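Local coordinates for protein Ral guanine nucleotide dissociation stimulator-like 2 (Mus musculus, PDB 4JGW) that probably acts as a guanine nucleotide exchange factor and may serve as an effector of Ras or Rap, whose GTP-bound forms it associates with in vitro, at residues V16-E21 against T25-S30; V60-D65 against G70-F75; A267-E272 against E459-R464; A259-V264 against S320-L325; V399-A404 against R419-A424. All coordinates share one frame; numbering follows the deposited sequence.

Contact 1. Residues V16-E21 against T25-S30; sequences VWDEEE and TFTVTS
Val28 packs over one face of the Trp17 indole where two neighbouring strands, 11-21 and 24-33, form an antiparallel beta hairpin. Val28, Phe26 and Trp17 have the most surface buried here, and all three side chains lie on the same face of the sheet, together with Glu19. Trp17 and Val28 form a hydrogen-bonded pair, joined by Trp17 N to Val28 O at 3.1 Å and by Val28 N to Trp17 O at 2.9 Å. With CG of Trp17 set between its backbone N and carbonyl carbon (chi1 71°), the indole folds back over the partner strand. Val28 CB then sits 4.0 Å from the centroid of the five-membered ring, a CH-pi contact, while Val28 CG1 touches CZ2 of the benzo ring. A branched valine suits this place, because CB and CG1 together cover the indole face; its other methyl, CG2, touches Glu19 OE2. That carboxylate accepts the indole N-H in the ring plane, Trp17 NE1 to Glu19 OE2 at 2.8 Å, which should fix the rotation of the indole.

Phe26 pairs with Glu19 through two more backbone bonds, and its ring edge lies near Glu19 O. Glu21 crosses the ring obliquely, but its carboxylate, like that of Glu19, forms a salt bridge with Arg49 of strand 46-54, which also makes a cation-pi contact with Phe26.

The other face carries short polar pairs in which threonine hydroxyls donate to acidic side chains. Thr27 OG1 meets Asp18 OD1 from above the carboxylate plane, and Thr25 OG1 reaches Glu20 OE1 on its syn side at 2.7 Å.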
# COMPACT_ATOMS: atom_id res chain seq x y z
N VAL A 16 25.46 22.70 -5.95
CA VAL A 16 24.50 21.92 -6.73
C VAL A 16 24.52 22.33 -8.20
O VAL A 16 24.36 23.51 -8.52
CB VAL A 16 23.05 22.06 -6.17
CG1 VAL A 16 22.07 21.20 -6.95
CG2 VAL A 16 23.00 21.71 -4.69
N TRP A 17 24.73 21.35 -9.08
CA TRP A 17 24.69 21.59 -10.53
C TRP A 17 24.13 20.40 -11.30
O TRP A 17 24.05 19.28 -10.77
CB TRP A 17 26.08 21.99 -11.06
CG TRP A 17 27.09 20.88 -11.07
CD1 TRP A 17 27.36 20.02 -12.10
CD2 TRP A 17 27.99 20.51 -10.01
NE1 TRP A 17 28.36 19.14 -11.75
CE2 TRP A 17 28.76 19.42 -10.47
CE3 TRP A 17 28.21 21.00 -8.71
CZ2 TRP A 17 29.74 18.81 -9.68
CZ3 TRP A 17 29.18 20.39 -7.93
CH2 TRP A 17 29.94 19.31 -8.41
N ASP A 18 23.74 20.64 -12.55
CA ASP A 18 23.18 19.60 -13.41
C ASP A 18 24.15 19.16 -14.50
O ASP A 18 24.90 19.97 -15.04
CB ASP A 18 21.86 20.06 -14.03
CG ASP A 18 20.72 20.13 -13.02
OD1 ASP A 18 20.87 19.61 -11.89
OD2 ASP A 18 19.67 20.71 -13.36
N GLU A 19 24.12 17.86 -14.80
CA GLU A 19 24.97 17.27 -15.84
C GLU A 19 24.13 16.44 -16.80
O GLU A 19 23.18 15.76 -16.39
CB GLU A 19 26.06 16.40 -15.22
CG GLU A 19 27.14 17.18 -14.46
CD GLU A 19 28.24 16.29 -13.89
OE1 GLU A 19 28.35 15.12 -14.31
OE2 GLU A 19 28.99 16.78 -13.02
N GLU A 20 24.48 16.49 -18.09
CA GLU A 20 23.77 15.76 -19.13
C GLU A 20 24.58 14.56 -19.61
O GLU A 20 25.80 14.64 -19.76
CB GLU A 20 23.44 16.67 -20.31
CG GLU A 20 22.59 17.90 -19.97
CD GLU A 20 21.15 17.57 -19.59
OE1 GLU A 20 20.64 16.51 -20.01
OE2 GLU A 20 20.54 18.38 -18.86
N GLU A 21 23.89 13.45 -19.85
CA GLU A 21 24.50 12.25 -20.44
C GLU A 21 23.67 11.77 -21.63
O GLU A 21 22.59 12.30 -21.89
CB GLU A 21 24.66 11.14 -19.39
CG GLU A 21 25.83 11.35 -18.44
CD GLU A 21 26.16 10.12 -17.60
OE1 GLU A 21 25.50 9.07 -17.74
OE2 GLU A 21 27.11 10.21 -16.78
N THR A 25 19.47 13.02 -17.55
CA THR A 25 19.87 14.23 -16.84
C THR A 25 20.12 13.90 -15.36
O THR A 25 19.28 13.29 -14.70
CB THR A 25 18.81 15.35 -16.98
OG1 THR A 25 18.65 15.67 -18.37
CG2 THR A 25 19.23 16.61 -16.23
N PHE A 26 21.28 14.31 -14.87
CA PHE A 26 21.69 14.05 -13.49
C PHE A 26 21.84 15.35 -12.71
O PHE A 26 22.11 16.41 -13.29
CB PHE A 26 23.01 13.28 -13.46
CG PHE A 26 22.94 11.90 -14.05
CD1 PHE A 26 23.12 11.70 -15.42
CD2 PHE A 26 22.69 10.80 -13.25
CE1 PHE A 26 23.05 10.43 -15.97
CE2 PHE A 26 22.62 9.52 -13.79
CZ PHE A 26 22.80 9.33 -15.15
N THR A 27 21.66 15.27 -11.39
CA THR A 27 21.96 16.38 -10.50
C THR A 27 23.06 15.96 -9.53
O THR A 27 22.90 15.00 -8.76
CB THR A 27 20.71 16.85 -9.72
OG1 THR A 27 19.71 17.30 -10.65
CG2 THR A 27 21.05 18.00 -8.78
N VAL A 28 24.18 16.67 -9.59
CA VAL A 28 25.28 16.45 -8.66
C VAL A 28 25.17 17.43 -7.49
O VAL A 28 24.96 18.63 -7.70
CB VAL A 28 26.67 16.57 -9.34
CG1 VAL A 28 27.78 16.14 -8.39
CG2 VAL A 28 26.72 15.74 -10.61
N THR A 29 25.29 16.90 -6.28
CA THR A 29 25.31 17.71 -5.07
C THR A 29 26.59 17.41 -4.31
O THR A 29 26.96 16.25 -4.13
CB THR A 29 24.09 17.40 -4.18
OG1 THR A 29 22.89 17.50 -4.95
CG2 THR A 29 24.00 18.38 -3.01
N SER A 30 27.29 18.47 -3.90
CA SER A 30 28.52 18.32 -3.13
C SER A 30 28.44 19.15 -1.85
O SER A 30 28.38 20.38 -1.90
CB SER A 30 29.73 18.73 -3.97
OG SER A 30 30.94 18.26 -3.39

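Contact 2. Residues V60-D65 against G70-F75; sequences VRHLLD and GADMMF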
# COMPACT_ATOMS: atom_id res chain seq x y z
N VAL A 60 18.24 1.94 -17.20
CA VAL A 60 18.87 0.64 -17.04
C VAL A 60 20.40 0.74 -16.94
O VAL A 60 21.02 -0.01 -16.18
CB VAL A 60 18.43 -0.35 -18.15
CG1 VAL A 60 19.24 -1.65 -18.11
CG2 VAL A 60 16.94 -0.66 -18.03
N ARG A 61 20.99 1.66 -17.71
CA ARG A 61 22.43 1.93 -17.62
C ARG A 61 22.81 2.41 -16.22
O ARG A 61 23.79 1.94 -15.64
CB ARG A 61 22.87 2.97 -18.67
CG ARG A 61 22.96 2.43 -20.09
CD ARG A 61 23.76 3.37 -21.01
NE ARG A 61 23.05 4.62 -21.29
CZ ARG A 61 22.19 4.80 -22.29
NH1 ARG A 61 21.90 3.81 -23.13
NH2 ARG A 61 21.60 5.98 -22.45
N HIS A 62 22.01 3.34 -15.69
CA HIS A 62 22.18 3.86 -14.34
C HIS A 62 21.90 2.77 -13.30
O HIS A 62 22.58 2.69 -12.27
CB HIS A 62 21.26 5.07 -14.13
CG HIS A 62 21.48 5.81 -12.85
ND1 HIS A 62 22.69 6.37 -12.50
CD2 HIS A 62 20.63 6.10 -11.84
CE1 HIS A 62 22.58 6.96 -11.33
NE2 HIS A 62 21.34 6.82 -10.90
N LEU A 63 20.92 1.91 -13.58
CA LEU A 63 20.56 0.78 -12.72
C LEU A 63 21.75 -0.16 -12.50
O LEU A 63 22.00 -0.61 -11.37
CB LEU A 63 19.41 -0.02 -13.33
CG LEU A 63 18.27 -0.64 -12.51
CD1 LEU A 63 17.76 -1.91 -13.20
CD2 LEU A 63 18.64 -0.95 -11.06
N LEU A 64 22.48 -0.44 -13.57
CA LEU A 64 23.55 -1.44 -13.55
C LEU A 64 24.94 -0.84 -13.33
O LEU A 64 25.95 -1.54 -13.44
CB LEU A 64 23.50 -2.31 -14.81
CG LEU A 64 22.20 -3.06 -15.14
CD1 LEU A 64 22.40 -3.97 -16.33
CD2 LEU A 64 21.67 -3.85 -13.95
N ASP A 65 24.98 0.45 -13.02
CA ASP A 65 26.22 1.14 -12.67
C ASP A 65 26.54 0.88 -11.21
O ASP A 65 25.71 1.09 -10.32
CB ASP A 65 26.07 2.65 -12.94
CG ASP A 65 27.37 3.42 -12.70
OD1 ASP A 65 28.45 2.80 -12.60
OD2 ASP A 65 27.30 4.66 -12.62
N GLY A 70 25.84 3.97 -4.12
CA GLY A 70 26.43 4.95 -3.21
C GLY A 70 26.07 6.40 -3.52
O GLY A 70 25.99 7.22 -2.61
N ALA A 71 25.85 6.70 -4.80
CA ALA A 71 25.64 8.08 -5.24
C ALA A 71 24.17 8.45 -5.47
O ALA A 71 23.83 9.63 -5.58
CB ALA A 71 26.46 8.35 -6.51
N ASP A 72 23.30 7.44 -5.52
CA ASP A 72 21.88 7.63 -5.78
C ASP A 72 21.12 6.48 -5.13
O ASP A 72 20.61 5.58 -5.81
CB ASP A 72 21.64 7.68 -7.30
CG ASP A 72 20.22 8.12 -7.68
OD1 ASP A 72 19.39 8.41 -6.79
OD2 ASP A 72 19.95 8.17 -8.90
N MET A 73 21.05 6.50 -3.80
CA MET A 73 20.54 5.34 -3.05
C MET A 73 19.05 5.03 -3.21
O MET A 73 18.64 3.88 -3.04
CB MET A 73 20.97 5.35 -1.57
CG MET A 73 21.41 6.69 -1.01
SD MET A 73 22.15 6.54 0.63
CE MET A 73 23.90 6.47 0.26
N MET A 74 18.24 6.04 -3.54
CA MET A 74 16.82 5.81 -3.76
C MET A 74 16.51 5.19 -5.13
O MET A 74 15.46 4.56 -5.30
CB MET A 74 15.99 7.09 -3.55
CG MET A 74 14.48 6.83 -3.47
SD MET A 74 13.43 8.28 -3.33
CE MET A 74 13.81 8.82 -1.66
N PHE A 75 17.42 5.36 -6.09
CA PHE A 75 17.14 5.01 -7.48
C PHE A 75 16.71 3.56 -7.71
O PHE A 75 15.66 3.31 -8.29
CB PHE A 75 18.32 5.34 -8.40
CG PHE A 75 18.05 5.03 -9.84
CD1 PHE A 75 17.34 5.92 -10.64
CD2 PHE A 75 18.47 3.83 -10.40
CE1 PHE A 75 17.07 5.64 -11.96
CE2 PHE A 75 18.21 3.53 -11.73
CZ PHE A 75 17.51 4.44 -12.52
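The imidazole of His62 stands edge-on over the face of the Phe75 ring, a T-shaped pair with planes 74° apart and centroids separated by 4.4 Å. The atom that does the touching is His62 CD2, placed over the centre of the phenyl ring and 3.4 Å from Phe75 CG, so that a polarised ring C-H faces the pi cloud. Asp72 lies at the same imidazole's edge, close to its plane: His62 NE2 donates to Asp72 OD2 at 2.8 Å with an N-H...O angle of 159°. The carboxylate oxygen is approached on its anti side, and the carboxylate is turned well out of the imidazole plane.

Histidine suits this place because one flat side chain offers a C-H to an aromatic face and, from the next ring atom, an N-H to an acid. Asp72 reaches it with CG anti to the backbone N (chi1 -170°), and the negative charge probably favours a proton on NE2. Leu63 adds a modest apolar contact, its CB lying 4.1 Å from Phe75 CE2.

All four residues are buried within the N-terminal Ras-GEF region, where the end of helix 56-63 faces the turn after helix 68-71. Asp72 OD2 also accepts the backbone N of Leu51 in strand 46-54, and its OD1 forms a salt bridge with Arg420 of helix 416-436. Phe26 of the hairpin meets His62 edge-to-face, while Leu63 extends onto Val121 of helix 108-128.

Contact 3. Residues A267-E272 against E459-R464; sequences ATSIGE and EAQSHR
Ser269 and Gln461 make the one close meeting between segments 267-272 and 459-464, a hydrogen bond from Ser269 OG to Gln461 OE1 of 3.0 Å. Both residues are buried, and each suits its task: the glutamine is long enough to span the gap from helix to strand, 7.9 Å from Gln461 CA to Ser269 CA, and the serine is short enough to fit beside the amide oxygen and answer it with a hydroxyl. Gln461 is extended beyond CG (chi2 168°), which carries the amide straight out from the helix. The hydroxyl comes in well to the side of the carbonyl, with a C=O...OG angle of 106°. The same oxygen also accepts the backbone N of Thr458, so two donors hold the amide at the start of the helix.

Past this bond the contact thins out toward solvent. Gly271 O approaches Gln461 NE2 only to 3.9 Å, and the CB of exposed Glu272 points away from the helix.

Within the Ras-GEF region, strand 267-269 pairs antiparallel with strand 277-279, whose Val277 touches both Gln461 and Arg464. Gln455, in the loop before helix 459-469, bonds to the backbone of Ser269, tying the strand to the approach of that helix.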
# COMPACT_ATOMS: atom_id res chain seq x y z
N ALA A 267 -31.48 -5.26 9.15
CA ALA A 267 -31.91 -5.77 7.86
C ALA A 267 -30.93 -6.78 7.27
O ALA A 267 -29.73 -6.72 7.53
CB ALA A 267 -32.14 -4.61 6.89
N THR A 268 -31.46 -7.70 6.47
CA THR A 268 -30.66 -8.71 5.79
C THR A 268 -30.95 -8.66 4.29
O THR A 268 -32.10 -8.78 3.86
CB THR A 268 -30.94 -10.12 6.35
OG1 THR A 268 -30.73 -10.12 7.77
CG2 THR A 268 -30.03 -11.15 5.70
N SER A 269 -29.89 -8.46 3.50
CA SER A 269 -30.00 -8.41 2.05
C SER A 269 -30.14 -9.83 1.49
O SER A 269 -29.19 -10.60 1.50
CB SER A 269 -28.78 -7.71 1.44
OG SER A 269 -28.95 -7.48 0.05
N ILE A 270 -31.35 -10.15 1.03
CA ILE A 270 -31.65 -11.49 0.51
C ILE A 270 -31.57 -11.55 -1.02
O ILE A 270 -31.35 -12.62 -1.60
CB ILE A 270 -33.03 -12.02 0.99
CG1 ILE A 270 -34.16 -11.04 0.63
CG2 ILE A 270 -33.00 -12.31 2.49
CD1 ILE A 270 -35.53 -11.68 0.51
N GLY A 271 -31.74 -10.40 -1.66
CA GLY A 271 -31.66 -10.29 -3.12
C GLY A 271 -30.63 -9.25 -3.54
O GLY A 271 -29.73 -8.92 -2.77
N GLU A 272 -30.79 -8.73 -4.75
CA GLU A 272 -29.85 -7.75 -5.30
C GLU A 272 -30.52 -6.40 -5.59
O GLU A 272 -29.85 -5.37 -5.63
CB GLU A 272 -29.19 -8.29 -6.57
CG GLU A 272 -28.39 -9.57 -6.36
CD GLU A 272 -27.73 -10.08 -7.63
OE1 GLU A 272 -28.24 -9.80 -8.73
OE2 GLU A 272 -26.69 -10.77 -7.52
N GLU A 459 -26.39 0.29 -1.20
CA GLU A 459 -26.66 1.70 -0.91
C GLU A 459 -28.13 2.06 -1.09
O GLU A 459 -28.67 2.89 -0.36
CB GLU A 459 -25.78 2.61 -1.77
CG GLU A 459 -24.27 2.48 -1.52
CD GLU A 459 -23.59 1.47 -2.44
OE1 GLU A 459 -24.25 0.51 -2.90
OE2 GLU A 459 -22.38 1.63 -2.69
N ALA A 460 -28.77 1.43 -2.08
CA ALA A 460 -30.18 1.67 -2.37
C ALA A 460 -31.10 1.05 -1.32
O ALA A 460 -32.08 1.67 -0.90
CB ALA A 460 -30.53 1.14 -3.76
N GLN A 461 -30.78 -0.18 -0.91
CA GLN A 461 -31.57 -0.92 0.08
C GLN A 461 -31.58 -0.25 1.45
O GLN A 461 -32.62 -0.16 2.10
CB GLN A 461 -31.07 -2.36 0.20
CG GLN A 461 -31.41 -3.25 -0.98
CD GLN A 461 -30.66 -4.56 -0.98
OE1 GLN A 461 -29.47 -4.62 -0.64
NE2 GLN A 461 -31.34 -5.63 -1.36
N SER A 462 -30.40 0.21 1.88
CA SER A 462 -30.24 0.84 3.19
C SER A 462 -31.01 2.15 3.31
O SER A 462 -31.58 2.46 4.37
CB SER A 462 -28.76 1.06 3.50
OG SER A 462 -28.16 1.95 2.58
N HIS A 463 -31.04 2.93 2.23
CA HIS A 463 -31.81 4.16 2.16
C HIS A 463 -33.31 3.88 2.30
O HIS A 463 -34.03 4.63 2.97
CB HIS A 463 -31.53 4.91 0.86
CG HIS A 463 -32.30 6.19 0.72
ND1 HIS A 463 -33.49 6.27 0.03
CD2 HIS A 463 -32.05 7.44 1.17
CE1 HIS A 463 -33.94 7.51 0.07
NE2 HIS A 463 -33.08 8.24 0.76
N ARG A 464 -33.76 2.79 1.67
CA ARG A 464 -35.16 2.37 1.72
C ARG A 464 -35.58 1.94 3.12
O ARG A 464 -36.62 2.37 3.62
CB ARG A 464 -35.41 1.24 0.72
CG ARG A 464 -36.87 0.88 0.53
CD ARG A 464 -37.02 -0.58 0.15
NE ARG A 464 -38.41 -1.02 0.18
CZ ARG A 464 -38.81 -2.27 0.38
NH1 ARG A 464 -37.91 -3.23 0.60
NH2 ARG A 464 -40.10 -2.57 0.39

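Contact 4. Residues A259-V264 against S320-L325; sequences AVVSSV and SPIHRL
Val261 opens the contact between the last turns of helix 244-264 and the short helix 320-323, an apolar helix-helix contact inside the mainly helical RasGEF catalytic domain. Its two methyls lie against successive atoms of the Ile322 chain, CG1 and CD1. Val261 CG2 lies 4.1 Å from Ile322 CG1, and Val261 CG1 is equally far from Ile322 CD1. The carbonyl oxygen of Val261 also comes within 3.9 Å of Ile322 CD1, so the isoleucine's end methyl rests against backbone as well as side chain. With CG1 anti to its carbonyl carbon (chi1 -55°) and a further bend at chi2 (-55°), Ile322 directs CD1 against the side of helix 244-264.

One turn further, Val264 points toward the second segment and is buried there. Its CG1 serves two partners, meeting Ile322 CD1 at 3.8 Å and Leu325 from the following turn. Beta-branched valines suit the helix face because they are short and stiff, which lets the two backbones come as near as 6.7 Å between the CA atoms of Val261 and Ile322. The longer isoleucine and leucine reach across from the other side.

Helix 284-303 closes in from a further side, with Leu291 and Trp294 against Val264, while Ser462 of helix 459-469 touches Val261. Leu325, at the N-cap position before helix 326-330, ends the row with its CD1 3.7 Å from Val264 CG1.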
# COMPACT_ATOMS: atom_id res chain seq x y z
N ALA A 259 -21.70 -4.21 7.18
CA ALA A 259 -22.18 -4.92 8.37
C ALA A 259 -22.77 -3.96 9.40
O ALA A 259 -23.80 -4.28 10.01
CB ALA A 259 -21.06 -5.74 8.98
N VAL A 260 -22.13 -2.81 9.58
CA VAL A 260 -22.59 -1.79 10.53
C VAL A 260 -23.95 -1.23 10.11
O VAL A 260 -24.89 -1.20 10.91
CB VAL A 260 -21.57 -0.63 10.70
CG1 VAL A 260 -22.08 0.39 11.70
CG2 VAL A 260 -20.22 -1.17 11.15
N VAL A 261 -24.04 -0.79 8.86
CA VAL A 261 -25.28 -0.27 8.28
C VAL A 261 -26.41 -1.31 8.40
O VAL A 261 -27.50 -1.00 8.87
CB VAL A 261 -25.09 0.16 6.80
CG1 VAL A 261 -26.43 0.51 6.15
CG2 VAL A 261 -24.13 1.34 6.70
N SER A 262 -26.10 -2.54 8.00
CA SER A 262 -27.05 -3.65 7.99
C SER A 262 -27.61 -3.98 9.38
O SER A 262 -28.82 -4.13 9.55
CB SER A 262 -26.41 -4.88 7.35
OG SER A 262 -27.30 -5.98 7.32
N SER A 263 -26.72 -4.08 10.37
CA SER A 263 -27.12 -4.47 11.73
C SER A 263 -27.90 -3.38 12.46
O SER A 263 -28.87 -3.67 13.15
CB SER A 263 -25.90 -4.90 12.56
OG SER A 263 -25.17 -3.79 13.03
N VAL A 264 -27.46 -2.13 12.29
CA VAL A 264 -28.16 -0.98 12.87
C VAL A 264 -29.58 -0.88 12.31
O VAL A 264 -30.53 -0.60 13.04
CB VAL A 264 -27.37 0.35 12.64
CG1 VAL A 264 -28.25 1.56 12.91
CG2 VAL A 264 -26.14 0.39 13.54
N SER A 320 -25.65 8.57 5.36
CA SER A 320 -27.02 9.11 5.28
C SER A 320 -28.11 8.23 5.92
O SER A 320 -28.85 8.71 6.77
CB SER A 320 -27.40 9.48 3.84
OG SER A 320 -26.73 10.66 3.42
N PRO A 321 -28.19 6.93 5.54
CA PRO A 321 -29.25 6.09 6.11
C PRO A 321 -29.10 5.77 7.61
O PRO A 321 -30.04 5.26 8.23
CB PRO A 321 -29.16 4.80 5.28
CG PRO A 321 -27.78 4.78 4.75
CD PRO A 321 -27.41 6.20 4.51
N ILE A 322 -27.93 6.07 8.19
CA ILE A 322 -27.71 5.86 9.63
C ILE A 322 -27.76 7.18 10.40
O ILE A 322 -28.24 7.21 11.54
CB ILE A 322 -26.38 5.09 9.90
CG1 ILE A 322 -26.34 3.76 9.13
CG2 ILE A 322 -26.16 4.87 11.40
CD1 ILE A 322 -27.53 2.83 9.37
N HIS A 323 -27.28 8.25 9.78
CA HIS A 323 -27.36 9.60 10.34
C HIS A 323 -28.82 10.02 10.54
O HIS A 323 -29.15 10.66 11.54
CB HIS A 323 -26.63 10.60 9.44
CG HIS A 323 -26.51 11.97 10.02
ND1 HIS A 323 -25.58 12.29 10.99
CD2 HIS A 323 -27.19 13.11 9.77
CE1 HIS A 323 -25.70 13.56 11.31
NE2 HIS A 323 -26.67 14.09 10.58
N ARG A 324 -29.67 9.63 9.59
CA ARG A 324 -31.12 9.90 9.61
C ARG A 324 -31.85 9.47 10.89
O ARG A 324 -32.85 10.08 11.27
CB ARG A 324 -31.80 9.16 8.45
CG ARG A 324 -31.89 9.94 7.15
CD ARG A 324 -32.95 9.33 6.25
NE ARG A 324 -34.30 9.77 6.62
CZ ARG A 324 -35.16 9.06 7.34
NH1 ARG A 324 -34.85 7.85 7.79
NH2 ARG A 324 -36.36 9.56 7.61
N LEU A 325 -31.35 8.41 11.52
CA LEU A 325 -32.07 7.74 12.61
C LEU A 325 -32.01 8.52 13.92
O LEU A 325 -31.37 8.09 14.88
CB LEU A 325 -31.55 6.31 12.77
CG LEU A 325 -31.47 5.45 11.50
CD1 LEU A 325 -30.62 4.22 11.74
CD2 LEU A 325 -32.85 5.07 10.97

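Contact 5. Residues V399-A404 against R419-A424; sequences VMLDAA and RRKEFA
Leu401 sends its CG anti to the backbone N (chi1 -175°), and with chi2 at 61° it sets one methyl over the backbone of the opposing helix at Lys421 and Glu422 and the other beside the lysine chain. CD2 makes the deeper contact, lying 3.6 Å from both Lys421 C and Glu422 N, over the peptide link between these residues. CD1 instead flanks the lysine, 3.8 Å from Lys421 CB and equally far from its CD.

Lysine suits this margin because its extended methylene chain gives the leucine an apolar flank while the ammonium end leads away from the contact. Helices 392-404 and 416-436 pack here through that single leucine, in the Ras-GEF region of the protein, with Leu401 and Glu422 the nearest pair of CA atoms at 7.6 Å.

Glu422 contributes its aliphatic part, its CG touching Leu401 CD2 at 3.7 Å. Its buried carboxylate is paired along its own helix: Arg419 NH1 donates to Glu422 OE1 in a 2.8 Å salt bridge, arriving on the syn side of the oxygen. Arg419 in turn reaches Asp407 through NH2, and Asp402, next to Leu401, forms a salt bridge with Lys418.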
# COMPACT_ATOMS: atom_id res chain seq x y z
N VAL A 399 -3.14 9.31 -6.04
CA VAL A 399 -3.94 9.87 -7.14
C VAL A 399 -3.61 11.36 -7.33
O VAL A 399 -3.44 11.80 -8.47
CB VAL A 399 -5.47 9.61 -6.96
CG1 VAL A 399 -6.29 10.47 -7.91
CG2 VAL A 399 -5.80 8.15 -7.19
N MET A 400 -3.51 12.10 -6.23
CA MET A 400 -3.09 13.52 -6.27
C MET A 400 -1.75 13.67 -6.97
O MET A 400 -1.60 14.51 -7.85
CB MET A 400 -2.97 14.12 -4.86
CG MET A 400 -4.25 14.32 -4.05
SD MET A 400 -5.70 14.86 -4.97
CE MET A 400 -6.58 13.29 -5.01
N LEU A 401 -0.79 12.85 -6.55
CA LEU A 401 0.58 12.91 -7.07
C LEU A 401 0.65 12.56 -8.56
O LEU A 401 1.37 13.21 -9.32
CB LEU A 401 1.48 11.97 -6.26
CG LEU A 401 2.99 11.93 -6.52
CD1 LEU A 401 3.66 13.29 -6.27
CD2 LEU A 401 3.62 10.86 -5.65
N ASP A 402 -0.12 11.55 -8.96
CA ASP A 402 -0.19 11.14 -10.36
C ASP A 402 -0.78 12.24 -11.25
O ASP A 402 -0.30 12.46 -12.37
CB ASP A 402 -1.00 9.85 -10.51
CG ASP A 402 -1.07 9.35 -11.94
OD1 ASP A 402 -0.01 9.26 -12.59
OD2 ASP A 402 -2.18 9.05 -12.41
N ALA A 403 -1.80 12.93 -10.75
CA ALA A 403 -2.42 14.05 -11.47
C ALA A 403 -1.50 15.27 -11.53
O ALA A 403 -1.48 15.99 -12.54
CB ALA A 403 -3.75 14.42 -10.83
N ALA A 404 -0.74 15.49 -10.47
CA ALA A 404 0.11 16.68 -10.35
C ALA A 404 1.42 16.58 -11.14
O ALA A 404 1.93 17.59 -11.62
CB ALA A 404 0.40 16.98 -8.88
N ARG A 419 8.63 9.31 -9.71
CA ARG A 419 8.78 7.95 -9.18
C ARG A 419 9.41 7.92 -7.79
O ARG A 419 9.12 7.03 -6.99
CB ARG A 419 9.58 7.07 -10.15
CG ARG A 419 9.04 7.05 -11.58
CD ARG A 419 7.57 6.66 -11.63
NE ARG A 419 6.94 7.01 -12.91
CZ ARG A 419 5.63 6.99 -13.14
NH1 ARG A 419 4.78 6.65 -12.18
NH2 ARG A 419 5.16 7.32 -14.33
N ARG A 420 10.27 8.90 -7.51
CA ARG A 420 10.88 9.05 -6.18
C ARG A 420 9.83 9.44 -5.15
O ARG A 420 9.82 8.91 -4.04
CB ARG A 420 11.99 10.11 -6.21
CG ARG A 420 13.26 9.65 -6.88
CD ARG A 420 14.34 10.72 -6.83
NE ARG A 420 15.38 10.44 -7.81
CZ ARG A 420 16.47 9.71 -7.58
NH1 ARG A 420 16.70 9.21 -6.37
NH2 ARG A 420 17.33 9.50 -8.56
N LYS A 421 8.96 10.38 -5.54
CA LYS A 421 7.87 10.85 -4.69
C LYS A 421 6.86 9.74 -4.45
O LYS A 421 6.27 9.65 -3.37
CB LYS A 421 7.18 12.06 -5.33
CG LYS A 421 8.08 13.28 -5.49
CD LYS A 421 7.33 14.44 -6.14
CE LYS A 421 8.28 15.56 -6.54
NZ LYS A 421 7.55 16.78 -6.96
N GLU A 422 6.67 8.88 -5.46
CA GLU A 422 5.83 7.70 -5.32
C GLU A 422 6.45 6.69 -4.36
O GLU A 422 5.76 6.18 -3.47
CB GLU A 422 5.56 7.08 -6.69
CG GLU A 422 4.49 7.82 -7.48
CD GLU A 422 4.27 7.28 -8.88
OE1 GLU A 422 5.20 6.67 -9.45
OE2 GLU A 422 3.16 7.46 -9.42
N PHE A 423 7.74 6.42 -4.53
CA PHE A 423 8.46 5.51 -3.63
C PHE A 423 8.43 5.97 -2.17
O PHE A 423 8.28 5.15 -1.27
CB PHE A 423 9.91 5.28 -4.10
CG PHE A 423 10.69 4.35 -3.20
CD1 PHE A 423 10.45 2.97 -3.21
CD2 PHE A 423 11.67 4.85 -2.35
CE1 PHE A 423 11.16 2.12 -2.38
CE2 PHE A 423 12.40 4.00 -1.51
CZ PHE A 423 12.15 2.63 -1.53
N ALA A 424 8.56 7.28 -1.95
CA ALA A 424 8.46 7.85 -0.61
C ALA A 424 7.19 7.38 0.11
O ALA A 424 7.25 6.93 1.26
CB ALA A 424 8.51 9.38 -0.67

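How the contacts relate
The five contacts are spread along an elongated chain. Contacts 1 and 2 lie toward one end, their centres 14 Å apart, and meet where Phe26 packs on His62. Contact 5 lies nearer the middle and touches contact 2 through the Asp72-Arg420 salt bridge. Helix 416-436 of the Ras-GEF region is thus joined directly to the N-terminal Ras-GEF part. Contacts 3 and 4 lie across the chain's centre, with centres more than 50 Å from those of contacts 1 and 2. The centres of contacts 3 and 4 are 11 Å apart. Their segments alternate in sequence, helix 244-264 leading into strand 267-269, and Ser462 touches both Val261 and Pro321. Contact 5 falls in sequence between the two halves of contact 3.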